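PDB 2I5G: amidohydrolase from Pseudomonas aeruginosa, which probably acts as a metal-dependent dipeptidase of the renal (membrane) dipeptidase family, peptidase family M19, built on a TIM-barrel scaffold. Local coordinates for residues Ala19-Arg23 and Glu24-Asp28; Ser57-Leu60 and Ile61-Ser65. The protein carries 2 engineered substitutions. All blocks are in the same frame, centred on the assembly; numbering follows the deposited sequence.

Contact 1: residues Ala19-Arg23 and Glu24-Asp28; sequences AKWNR and ELFED
N22 and L25 meet at the start of helix 23-31, where N22 is the N-cap. Its side-chain OD1 accepts from L25 N at 2.9 Å, with an N-H...O angle of 140°. Asparagine suits the place because its short amide can fold back over the first turn; chi1 of 55° sets CG between the backbone N and the carbonyl carbon, which brings OD1 within reach of L25 N. The backbone oxygen N22 O takes weak bonds from L25 N and, at 3.4 Å, from F26 N, and it also lies over one face of the F26 ring. Regular helical bonding follows with E27 N to R23 O at 3.0 Å. One turn apart, R23 and E27 form a salt bridge on the outer side, NE to OE1 at 3.2 Å, the guanidinium and carboxylate planes nearly perpendicular. Water 1 accepts from R23 NE and donates to E27 OE1, so both atoms have a second partner. The extended arginine also reaches N64 with NH1 and D66 with NH2, placing all three of its nitrogens in polar contacts. On the apolar side the edge of F26 meets the face of W21 in a T-shaped stack, planes at 76°, F26 CZ lying 3.7 Å from W21 CE3. A19 CB rests on L25 CD2. This turn leads from strand 13-17 into helix 23-31; W21 packs against S57, L60 and I61 of helix 47-63, and both aromatic rings reach I88 of strand 86-92.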
loop_
_atom_site.group_PDB
_atom_site.type_symbol
_atom_site.label_atom_id
_atom_site.label_comp_id
_atom_site.label_asym_id
_atom_site.label_seq_id
_atom_site.Cartn_x
_atom_site.Cartn_y
_atom_site.Cartn_z
ATOM N N ALA A 19 -24.468 8.290 2.665
ATOM C CA ALA A 19 -25.461 8.532 3.699
ATOM C C ALA A 19 -25.683 7.261 4.497
ATOM O O ALA A 19 -25.358 6.171 4.032
ATOM C CB ALA A 19 -26.765 8.971 3.060
ATOM N N LYS A 20 -26.218 7.405 5.707
ATOM C CA LYS A 20 -26.522 6.250 6.550
ATOM C C LYS A 20 -27.673 5.570 5.812
ATOM O O LYS A 20 -28.670 6.219 5.499
ATOM C CB LYS A 20 -26.994 6.712 7.930
ATOM C CG LYS A 20 -27.218 5.595 8.931
ATOM C CD LYS A 20 -25.918 5.142 9.572
ATOM C CE LYS A 20 -25.402 6.177 10.567
ATOM N NZ LYS A 20 -24.125 5.767 11.228
ATOM N N TRP A 21 -27.540 4.283 5.521
ATOM C CA TRP A 21 -28.591 3.580 4.791
ATOM C C TRP A 21 -29.757 3.066 5.628
ATOM O O TRP A 21 -29.570 2.425 6.659
ATOM C CB TRP A 21 -27.993 2.422 3.989
ATOM C CG TRP A 21 -27.493 2.812 2.624
ATOM C CD1 TRP A 21 -26.848 3.969 2.281
ATOM C CD2 TRP A 21 -27.532 2.011 1.439
ATOM N NE1 TRP A 21 -26.481 3.934 0.955
ATOM C CE2 TRP A 21 -26.888 2.742 0.416
ATOM C CE3 TRP A 21 -28.045 0.740 1.141
ATOM C CZ2 TRP A 21 -26.742 2.245 -0.881
ATOM C CZ3 TRP A 21 -27.899 0.246 -0.150
ATOM C CH2 TRP A 21 -27.252 0.998 -1.142
ATOM N N ASN A 22 -30.964 3.375 5.166
ATOM C CA ASN A 22 -32.202 2.946 5.803
ATOM C C ASN A 22 -33.335 3.318 4.863
ATOM O O ASN A 22 -33.103 3.981 3.855
ATOM C CB ASN A 22 -32.387 3.599 7.180
ATOM C CG ASN A 22 -32.317 5.104 7.134
ATOM O OD1 ASN A 22 -33.120 5.757 6.470
ATOM N ND2 ASN A 22 -31.355 5.670 7.850
ATOM N N ARG A 23 -34.551 2.884 5.171
ATOM C CA ARG A 23 -35.679 3.177 4.299
ATOM C C ARG A 23 -35.975 4.665 4.174
ATOM O O ARG A 23 -36.488 5.121 3.151
ATOM C CB ARG A 23 -36.939 2.462 4.782
ATOM C CG ARG A 23 -38.088 2.581 3.793
ATOM C CD ARG A 23 -39.297 1.783 4.216
ATOM N NE ARG A 23 -40.344 1.853 3.203
ATOM C CZ ARG A 23 -40.312 1.193 2.048
ATOM N NH1 ARG A 23 -39.286 0.406 1.760
ATOM N NH2 ARG A 23 -41.307 1.329 1.179
ATOM N N GLU A 24 -35.662 5.423 5.217
ATOM C CA GLU A 24 -35.925 6.847 5.183
ATOM C C GLU A 24 -35.028 7.549 4.175
ATOM O O GLU A 24 -35.440 8.523 3.543
ATOM C CB GLU A 24 -35.748 7.461 6.573
ATOM C CG GLU A 24 -36.000 8.966 6.603
ATOM C CD GLU A 24 -37.190 9.383 5.739
ATOM O OE1 GLU A 24 -38.332 8.959 6.034
ATOM O OE2 GLU A 24 -36.976 10.134 4.758
ATOM N N LEU A 25 -33.804 7.057 4.021
ATOM C CA LEU A 25 -32.872 7.657 3.076
ATOM C C LEU A 25 -33.430 7.418 1.686
ATOM O O LEU A 25 -33.446 8.313 0.841
ATOM C CB LEU A 25 -31.485 7.018 3.210
ATOM C CG LEU A 25 -30.340 7.582 2.358
ATOM C CD1 LEU A 25 -30.433 7.048 0.944
ATOM C CD2 LEU A 25 -30.386 9.107 2.367
ATOM N N PHE A 26 -33.907 6.197 1.471
ATOM C CA PHE A 26 -34.482 5.794 0.196
ATOM C C PHE A 26 -35.670 6.663 -0.192
ATOM O O PHE A 26 -35.796 7.075 -1.339
ATOM C CB PHE A 26 -34.904 4.329 0.277
ATOM C CG PHE A 26 -33.754 3.381 0.437
ATOM C CD1 PHE A 26 -33.958 2.094 0.923
ATOM C CD2 PHE A 26 -32.463 3.768 0.087
ATOM C CE1 PHE A 26 -32.893 1.206 1.058
ATOM C CE2 PHE A 26 -31.390 2.884 0.219
ATOM C CZ PHE A 26 -31.606 1.603 0.705
ATOM N N GLU A 27 -36.532 6.945 0.774
ATOM C CA GLU A 27 -37.709 7.764 0.523
ATOM C C GLU A 27 -37.360 9.219 0.201
ATOM O O GLU A 27 -38.062 9.880 -0.566
ATOM C CB GLU A 27 -38.643 7.689 1.731
ATOM C CG GLU A 27 -39.118 6.279 2.016
ATOM C CD GLU A 27 -39.856 6.162 3.333
ATOM O OE1 GLU A 27 -40.316 5.046 3.669
ATOM O OE2 GLU A 27 -39.971 7.188 4.035
ATOM N N ASP A 28 -36.273 9.711 0.782
ATOM C CA ASP A 28 -35.844 11.086 0.552
ATOM C C ASP A 28 -35.232 11.174 -0.847
ATOM O O ASP A 28 -35.199 12.242 -1.465
ATOM C CB ASP A 28 -34.834 11.509 1.629
ATOM C CG ASP A 28 -34.810 13.017 1.857
ATOM O OD1 ASP A 28 -35.899 13.630 1.917
ATOM O OD2 ASP A 28 -33.706 13.591 1.994
HETATM O O HOH W 1 -41.921 3.605 5.065
#

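Contact 2: residues Ser57-Leu60 and Ile61-Ser65; sequences SNKL and IRDNS
L60 and N64 join the last turn of helix 47-63 to the residue that leaves it. L60 O receives N64 ND2 at 2.7 Å, with an N-H...O angle of 142°, and a weak bond from N64 N as well. N64 is the first residue to depart from helical geometry, and its amide side chain supplies a second, shorter donor to L60 O at this C-terminal end. With chi1 at -60° the amide lies beside the backbone N, alongside L60 and pointing the same way, while OD1 is taken by R23. The leucine's own branched end is apolar, as fits a residue that packs on aromatic rings.

I61 turns to the interior. Its N-H gives a nearly straight bond to S57 O, 3.1 Å and 170°, and its CG1 passes 3.6 Å from the same oxygen; a beta-branched, wholly apolar side chain fits this buried side.

K59 works on the exposed side, where a long flexible chain can reach the next turn. Its NZ makes a long salt bridge of 3.5 Å to D63 OD2. Water 2 bridges the same pair, accepting from K59 NZ and donating to D63 OD1; it also accepts weakly from R62 NE, in the plane of the guanidinium. That guanidinium lays one face over N58 O, itself bonded to R62 N at 3.0 Å. D63 probably eases the positive charge of K59 and R62.

The buried side of this helix end faces several elements: L60 meets W21 of the loop before helix 23-31 and F26 within that helix, while I61 rests on Y90 of strand 86-92 and on V68 and P70 of strand 68-70.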
loop_
_atom_site.group_PDB
_atom_site.type_symbol
_atom_site.label_atom_id
_atom_site.label_comp_id
_atom_site.label_asym_id
_atom_site.label_seq_id
_atom_site.Cartn_x
_atom_site.Cartn_y
_atom_site.Cartn_z
ATOM N N SER A 57 -25.653 -4.105 1.796
ATOM C CA SER A 57 -26.317 -3.217 0.848
ATOM C C SER A 57 -27.389 -3.967 0.053
ATOM O O SER A 57 -28.526 -3.516 -0.046
ATOM C CB SER A 57 -25.288 -2.605 -0.109
ATOM O OG SER A 57 -24.339 -1.812 0.589
ATOM N N ASN A 58 -27.020 -5.110 -0.517
ATOM C CA ASN A 58 -27.958 -5.911 -1.288
ATOM C C ASN A 58 -29.197 -6.247 -0.461
ATOM O O ASN A 58 -30.280 -6.449 -1.012
ATOM C CB ASN A 58 -27.300 -7.216 -1.739
ATOM C CG ASN A 58 -26.237 -7.004 -2.792
ATOM O OD1 ASN A 58 -25.497 -7.929 -3.134
ATOM N ND2 ASN A 58 -26.160 -5.785 -3.322
ATOM N N LYS A 59 -29.041 -6.318 0.857
ATOM C CA LYS A 59 -30.173 -6.636 1.717
ATOM C C LYS A 59 -31.139 -5.460 1.865
ATOM O O LYS A 59 -32.360 -5.638 1.825
ATOM C CB LYS A 59 -29.692 -7.079 3.098
ATOM C CG LYS A 59 -30.829 -7.525 3.998
ATOM C CD LYS A 59 -30.350 -7.916 5.380
ATOM C CE LYS A 59 -31.530 -8.298 6.239
ATOM N NZ LYS A 59 -32.331 -9.353 5.561
ATOM N N LEU A 60 -30.603 -4.261 2.045
ATOM C CA LEU A 60 -31.461 -3.095 2.176
ATOM C C LEU A 60 -32.244 -2.889 0.889
ATOM O O LEU A 60 -33.433 -2.575 0.923
ATOM C CB LEU A 60 -30.634 -1.854 2.500
ATOM C CG LEU A 60 -30.302 -1.755 3.988
ATOM C CD1 LEU A 60 -29.130 -0.819 4.218
ATOM C CD2 LEU A 60 -31.547 -1.281 4.728
ATOM N N ILE A 61 -31.582 -3.079 -0.245
ATOM C CA ILE A 61 -32.247 -2.921 -1.524
ATOM C C ILE A 61 -33.339 -3.974 -1.626
ATOM O O ILE A 61 -34.496 -3.660 -1.890
ATOM C CB ILE A 61 -31.255 -3.097 -2.696
ATOM C CG1 ILE A 61 -30.260 -1.927 -2.713
ATOM C CG2 ILE A 61 -32.018 -3.228 -4.013
ATOM C CD1 ILE A 61 -29.270 -1.970 -3.857
ATOM N N ARG A 62 -32.962 -5.226 -1.399
ATOM C CA ARG A 62 -33.908 -6.335 -1.467
ATOM C C ARG A 62 -35.157 -6.032 -0.650
ATOM O O ARG A 62 -36.281 -6.155 -1.136
ATOM C CB ARG A 62 -33.271 -7.614 -0.916
ATOM C CG ARG A 62 -33.360 -8.814 -1.838
ATOM C CD ARG A 62 -33.361 -10.133 -1.053
ATOM N NE ARG A 62 -32.323 -10.227 -0.021
ATOM C CZ ARG A 62 -31.012 -10.263 -0.250
ATOM N NH1 ARG A 62 -30.539 -10.211 -1.490
ATOM N NH2 ARG A 62 -30.170 -10.360 0.774
ATOM N N ASP A 63 -34.947 -5.627 0.595
ATOM C CA ASP A 63 -36.057 -5.347 1.491
ATOM C C ASP A 63 -36.843 -4.079 1.166
ATOM O O ASP A 63 -37.954 -3.895 1.668
ATOM C CB ASP A 63 -35.552 -5.315 2.944
ATOM C CG ASP A 63 -35.151 -6.702 3.459
ATOM O OD1 ASP A 63 -35.485 -7.709 2.795
ATOM O OD2 ASP A 63 -34.514 -6.791 4.532
ATOM N N ASN A 64 -36.275 -3.218 0.322
ATOM C CA ASN A 64 -36.929 -1.968 -0.072
ATOM C C ASN A 64 -36.966 -1.848 -1.594
ATOM O O ASN A 64 -36.792 -0.754 -2.134
ATOM C CB ASN A 64 -36.171 -0.765 0.493
ATOM C CG ASN A 64 -36.101 -0.770 2.011
ATOM O OD1 ASN A 64 -37.093 -0.515 2.693
ATOM N ND2 ASN A 64 -34.922 -1.062 2.544
ATOM N N SER A 65 -37.199 -2.969 -2.275
ATOM C CA SER A 65 -37.231 -3.013 -3.736
ATOM C C SER A 65 -38.321 -2.163 -4.386
ATOM O O SER A 65 -38.352 -2.003 -5.611
ATOM C CB SER A 65 -37.379 -4.458 -4.212
ATOM O OG SER A 65 -38.641 -4.989 -3.846
HETATM O O HOH W 2 -33.738 -9.726 3.010
#

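Following the chain, contact 1 comes first, closing the short turn that carries the polypeptide from strand 13-17 into helix 23-31. Strand 36-40 intervenes, and contact 2 then lies at the C-terminal end of helix 47-63. The two are in series, neither nested nor crossed, yet their centres lie about 11 Å apart and they touch. R23 NH1 of contact 1 probably hydrogen-bonds to N64 OD1 of contact 2 at 2.6 Å, and the F26 ring packs on the same asparagine, its CE1 3.4 Å from N64 ND2. The start of one helix is thereby tied to the end of the next, beside strand 86-92 of the parallel sheet, which both contacts reach.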